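Putative arsenate reductase (Streptococcus mutans UA159, PDB 3FZ4) is a putative arsenate reductase of the ArsC family, with a thioredoxin-like fold, and probably carries out thiol-based redox chemistry. Local coordinates at residues L5-Y10 with R17-E22; R97-L100 with K105-Q108. The protein carries 1 engineered substitution. One frame throughout, in Å; residues are numbered along the deposited sequence.

Contact 1 (L5-Y10 with R17-E22); sequences LTFYEY and RRAKAE. With FMT (formic acid), chain E.
F7 and E9 of strand 5-9 meet A19 and K20 of helix 14-26, the first strand and helix of the beta-alpha-beta unit that opens this thioredoxin-like fold. Strand and helix run nearly antiparallel, at 155°, and the axes of strand 5-9 and helix segment 17-22 approach to 9.7 Å. The charged ends pair with each other: K20 NZ donates to the syn lone pair of E9 OE2 at 2.7 Å, a hydrogen-bonded salt bridge. E9 OE1 lies farther from the ammonium, 3.6 Å from K20 NZ. K20 reaches the carboxylate because its CG is anti to the backbone N (chi1 -164°) and the chain beyond CG is extended. Within the helix, A21 N and E22 N give the regular backbone bonds to R17 O and R18 O. Both carboxylate oxygens of E22 have partners elsewhere: OE1 accepts from Y115 N and pairs with Y111 OH, and OE2 accepts from E116 N. Beside the salt bridge the F7 ring packs against the helix, crossing the K20 side chain at about a right angle. A19 CB and K20 CB sit obliquely to the ring, F7 CE1 lying 3.8 Å from A19 CB and F7 CE2 3.6 Å from K20 CB.

Contact 2 (R97-L100 with K105-Q108); sequences RPLL and KIVQ. With NA (sodium ion), chain B; FMT (formic acid), chain F.
L100 and Q108 form an antiparallel hydrogen-bonded pair, L100 N giving a nearly straight bond (172°) to Q108 O at 2.9 Å, while L100 O takes two donors, V107 N at 2.9 Å and Q108 N at 3.2 Å. The V107 donor lies in the plane of the L100 carbonyl; that of Q108 is tilted 21° from it. Two residues thus face one, and the carbonyl is gripped twice. L99 CA adds a CA-H...O contact to Q108 O.

L100 and V107 cross obliquely, L100 CG lying 4.0 Å from V107 CG2, a contact that is tentative because it belongs to one of two modelled V107 conformers. I106 reaches the other strand by its tip: with CG1 anti to the backbone N (chi1 -175°), its CD1 comes to 4.1 Å from L99 CB and also touches L100 O. W48 of helix 42-51 packs on both L99 and I106. Q108 turns its amide away from L100, and its NE2 is held by T113 O. On the outer edge of strand 105-109, I106 N donates to O1 of a formic acid molecule, probably from the crystallisation liquor.

Besides its bond to L100 N, Q108 O binds the sodium ion at 3.0 Å, and G110 O and Y115 OH complete the protein ligands. The pattern is a classic beta bulge in a beta hairpin, with a sodium site alongside.

From the N terminus, strand 5-9 leads to a CxxC motif at the start of helix 14-26, where C13 and C16 form a disulfide; contact 1 closes this short loop. The chain then makes strand 30-34, parallel to 5-9, and passes through the helical region before contact 2 closes the turn between strands 99-102 and 105-109. The two contacts follow in series, neither nesting nor crossing, yet they join in space: strands 5-9 and 99-102 are neighbours in the mixed sheet, and Y8 N probably bonds to L99 O at 2.9 Å. P98, after a cis peptide bond, packs on F7, A19 and C16, tying the hairpin to the first strand and helix.

Contact 1 (L5-Y10 with R17-E22)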
# COMPACT_ATOMS: atom_id res chain seq x y z
N LEU A 5 -8.95 -11.03 -0.64
CA LEU A 5 -8.43 -9.68 -0.97
C LEU A 5 -8.60 -8.71 0.17
O LEU A 5 -9.69 -8.58 0.77
CB LEU A 5 -9.08 -9.06 -2.21
CG LEU A 5 -8.89 -9.77 -3.54
CD1 LEU A 5 -9.67 -9.04 -4.58
CD2 LEU A 5 -7.43 -9.82 -3.95
N THR A 6 -7.50 -8.02 0.47
CA THR A 6 -7.50 -6.91 1.43
C THR A 6 -7.18 -5.62 0.64
O THR A 6 -6.24 -5.61 -0.18
CB THR A 6 -6.48 -7.14 2.54
OG1 THR A 6 -6.78 -8.41 3.14
CG2 THR A 6 -6.55 -6.08 3.56
N PHE A 7 -7.99 -4.60 0.85
CA PHE A 7 -7.91 -3.33 0.13
C PHE A 7 -7.62 -2.23 1.14
O PHE A 7 -8.47 -1.93 1.98
CB PHE A 7 -9.23 -3.09 -0.61
CG PHE A 7 -9.32 -1.78 -1.33
CD1 PHE A 7 -8.49 -1.51 -2.44
CD2 PHE A 7 -10.24 -0.82 -0.89
CE1 PHE A 7 -8.62 -0.28 -3.11
CE2 PHE A 7 -10.37 0.41 -1.57
CZ PHE A 7 -9.54 0.69 -2.65
N TYR A 8 -6.41 -1.67 1.08
CA TYR A 8 -6.04 -0.59 1.99
C TYR A 8 -6.32 0.75 1.34
O TYR A 8 -5.88 1.01 0.22
CB TYR A 8 -4.57 -0.68 2.35
CG TYR A 8 -4.25 -1.76 3.32
CD1 TYR A 8 -4.32 -1.51 4.67
CD2 TYR A 8 -3.85 -3.03 2.89
CE1 TYR A 8 -4.06 -2.49 5.60
CE2 TYR A 8 -3.53 -4.03 3.84
CZ TYR A 8 -3.66 -3.73 5.19
OH TYR A 8 -3.38 -4.70 6.14
N GLU A 9 -7.05 1.61 2.05
CA GLU A 9 -7.56 2.86 1.46
C GLU A 9 -7.57 3.95 2.53
O GLU A 9 -7.23 3.71 3.68
CB GLU A 9 -8.97 2.65 0.90
CG GLU A 9 -9.97 2.18 1.96
CD GLU A 9 -11.40 2.34 1.52
OE1 GLU A 9 -11.64 3.13 0.60
OE2 GLU A 9 -12.26 1.68 2.10
N TYR A 10 -8.00 5.14 2.13
CA TYR A 10 -8.11 6.29 3.03
C TYR A 10 -9.24 7.17 2.49
O TYR A 10 -9.42 7.24 1.29
CB TYR A 10 -6.76 7.01 3.03
CG TYR A 10 -6.68 8.12 4.03
CD1 TYR A 10 -6.73 7.87 5.41
CD2 TYR A 10 -6.51 9.44 3.61
CE1 TYR A 10 -6.68 8.94 6.35
CE2 TYR A 10 -6.43 10.49 4.52
CZ TYR A 10 -6.51 10.23 5.88
OH TYR A 10 -6.44 11.28 6.77
N ARG A 17 -10.89 5.77 -4.20
CA ARG A 17 -12.31 5.74 -4.51
C ARG A 17 -12.57 5.09 -5.88
O ARG A 17 -13.49 4.30 -6.03
CB ARG A 17 -12.91 7.16 -4.43
CG ARG A 17 -14.44 7.19 -4.48
CD ARG A 17 -15.00 8.60 -4.24
NE ARG A 17 -16.41 8.78 -4.63
CZ ARG A 17 -16.81 9.34 -5.78
NH1 ARG A 17 -18.11 9.47 -6.04
NH2 ARG A 17 -15.93 9.78 -6.66
N ARG A 18 -11.73 5.39 -6.87
CA ARG A 18 -11.82 4.78 -8.20
C ARG A 18 -11.61 3.27 -8.11
O ARG A 18 -12.33 2.49 -8.70
CB ARG A 18 -10.74 5.35 -9.10
CG ARG A 18 -11.00 6.77 -9.57
CD ARG A 18 -9.84 7.40 -10.33
NE ARG A 18 -9.33 6.65 -11.47
CZ ARG A 18 -8.07 6.69 -11.88
NH1 ARG A 18 -7.15 7.43 -11.23
NH2 ARG A 18 -7.72 5.99 -12.94
N ALA A 19 -10.57 2.88 -7.37
CA ALA A 19 -10.21 1.47 -7.27
C ALA A 19 -11.35 0.71 -6.57
O ALA A 19 -11.71 -0.41 -6.98
CB ALA A 19 -8.92 1.34 -6.50
N LYS A 20 -11.90 1.28 -5.50
CA LYS A 20 -12.99 0.60 -4.76
C LYS A 20 -14.22 0.47 -5.66
O LYS A 20 -14.91 -0.56 -5.64
CB LYS A 20 -13.31 1.37 -3.48
CG LYS A 20 -14.13 0.54 -2.48
CD LYS A 20 -14.44 1.38 -1.23
CE LYS A 20 -14.77 0.57 -0.00
NZ LYS A 20 -14.79 1.50 1.17
N ALA A 21 -14.50 1.50 -6.46
CA ALA A 21 -15.62 1.41 -7.39
C ALA A 21 -15.41 0.23 -8.34
O ALA A 21 -16.38 -0.44 -8.71
CB ALA A 21 -15.84 2.72 -8.17
N GLU A 22 -14.17 0.03 -8.84
CA GLU A 22 -13.93 -1.11 -9.72
C GLU A 22 -14.13 -2.44 -9.00
O GLU A 22 -14.74 -3.36 -9.57
CB GLU A 22 -12.55 -1.04 -10.36
CG GLU A 22 -12.40 -2.11 -11.41
CD GLU A 22 -11.00 -2.30 -11.93
OE1 GLU A 22 -10.06 -1.67 -11.39
OE2 GLU A 22 -10.86 -3.14 -12.86
C FMT E . -6.57 3.65 -13.60
O1 FMT E . -6.13 2.52 -13.81
O2 FMT E . -5.90 4.60 -13.18

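Contact 2 (R97-L100 with K105-Q108)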
# COMPACT_ATOMS: atom_id res chain seq x y z
N ARG A 97 -0.93 4.41 -1.41
CA ARG A 97 -2.30 3.86 -1.35
C ARG A 97 -2.96 4.12 -2.71
O ARG A 97 -2.53 5.04 -3.42
CB ARG A 97 -3.12 4.48 -0.22
CG ARG A 97 -3.13 5.99 -0.28
CD ARG A 97 -4.01 6.58 0.76
NE ARG A 97 -4.20 8.01 0.55
CZ ARG A 97 -3.59 8.96 1.24
NH1 ARG A 97 -3.88 10.23 0.97
NH2 ARG A 97 -2.74 8.65 2.21
N PRO A 98 -3.95 3.32 -3.09
CA PRO A 98 -4.37 2.10 -2.40
C PRO A 98 -3.37 0.96 -2.49
O PRO A 98 -2.43 1.00 -3.31
CB PRO A 98 -5.66 1.72 -3.12
CG PRO A 98 -5.47 2.29 -4.52
CD PRO A 98 -4.69 3.57 -4.33
N LEU A 99 -3.58 -0.06 -1.67
CA LEU A 99 -2.87 -1.33 -1.82
C LEU A 99 -3.90 -2.42 -1.95
O LEU A 99 -4.94 -2.39 -1.28
CB LEU A 99 -2.05 -1.67 -0.59
CG LEU A 99 -1.04 -0.66 -0.10
CD1 LEU A 99 -0.47 -1.12 1.25
CD2 LEU A 99 0.07 -0.46 -1.12
N LEU A 100 -3.63 -3.36 -2.85
CA LEU A 100 -4.42 -4.57 -2.97
C LEU A 100 -3.55 -5.76 -2.64
O LEU A 100 -2.45 -5.90 -3.17
CB LEU A 100 -5.04 -4.67 -4.37
CG LEU A 100 -6.13 -5.73 -4.53
CD1 LEU A 100 -7.36 -5.35 -3.75
CD2 LEU A 100 -6.46 -5.96 -5.99
N LYS A 105 -0.17 -11.33 0.31
CA LYS A 105 0.84 -11.02 -0.70
C LYS A 105 0.45 -9.72 -1.42
O LYS A 105 -0.70 -9.57 -1.82
CB LYS A 105 0.88 -12.15 -1.71
CG LYS A 105 1.16 -13.51 -1.12
CD LYS A 105 2.56 -13.59 -0.56
CE LYS A 105 3.02 -15.06 -0.33
NZ LYS A 105 2.13 -15.69 0.67
N ILE A 106 1.37 -8.78 -1.55
CA ILE A 106 1.05 -7.55 -2.26
C ILE A 106 0.84 -7.91 -3.73
O ILE A 106 1.70 -8.58 -4.35
CB ILE A 106 2.17 -6.44 -2.06
CG1 ILE A 106 1.73 -5.13 -2.71
CG2 ILE A 106 3.54 -6.90 -2.54
CD1 ILE A 106 0.54 -4.46 -2.02
N VAL A 107 -0.29 -7.47 -4.30
CA VAL A 107 -0.53 -7.73 -5.73
C VAL A 107 -0.66 -6.49 -6.57
O VAL A 107 -0.46 -6.57 -7.78
CB VAL A 107 -1.71 -8.68 -6.05
CG1 VAL A 107 -1.46 -10.04 -5.43
CG2 VAL A 107 -3.05 -8.12 -5.60
N GLN A 108 -0.98 -5.34 -5.96
CA GLN A 108 -0.94 -4.09 -6.71
C GLN A 108 -0.77 -2.92 -5.77
O GLN A 108 -1.52 -2.81 -4.79
CB GLN A 108 -2.18 -3.87 -7.59
CG GLN A 108 -2.00 -2.67 -8.54
CD GLN A 108 -3.04 -2.61 -9.62
OE1 GLN A 108 -3.46 -3.65 -10.13
NE2 GLN A 108 -3.45 -1.42 -9.99
NA NA B . -3.83 -1.08 -5.43
C FMT F . 5.02 -10.92 -1.05
O1 FMT F . 4.12 -10.08 -1.21
O2 FMT F . 5.38 -11.40 0.05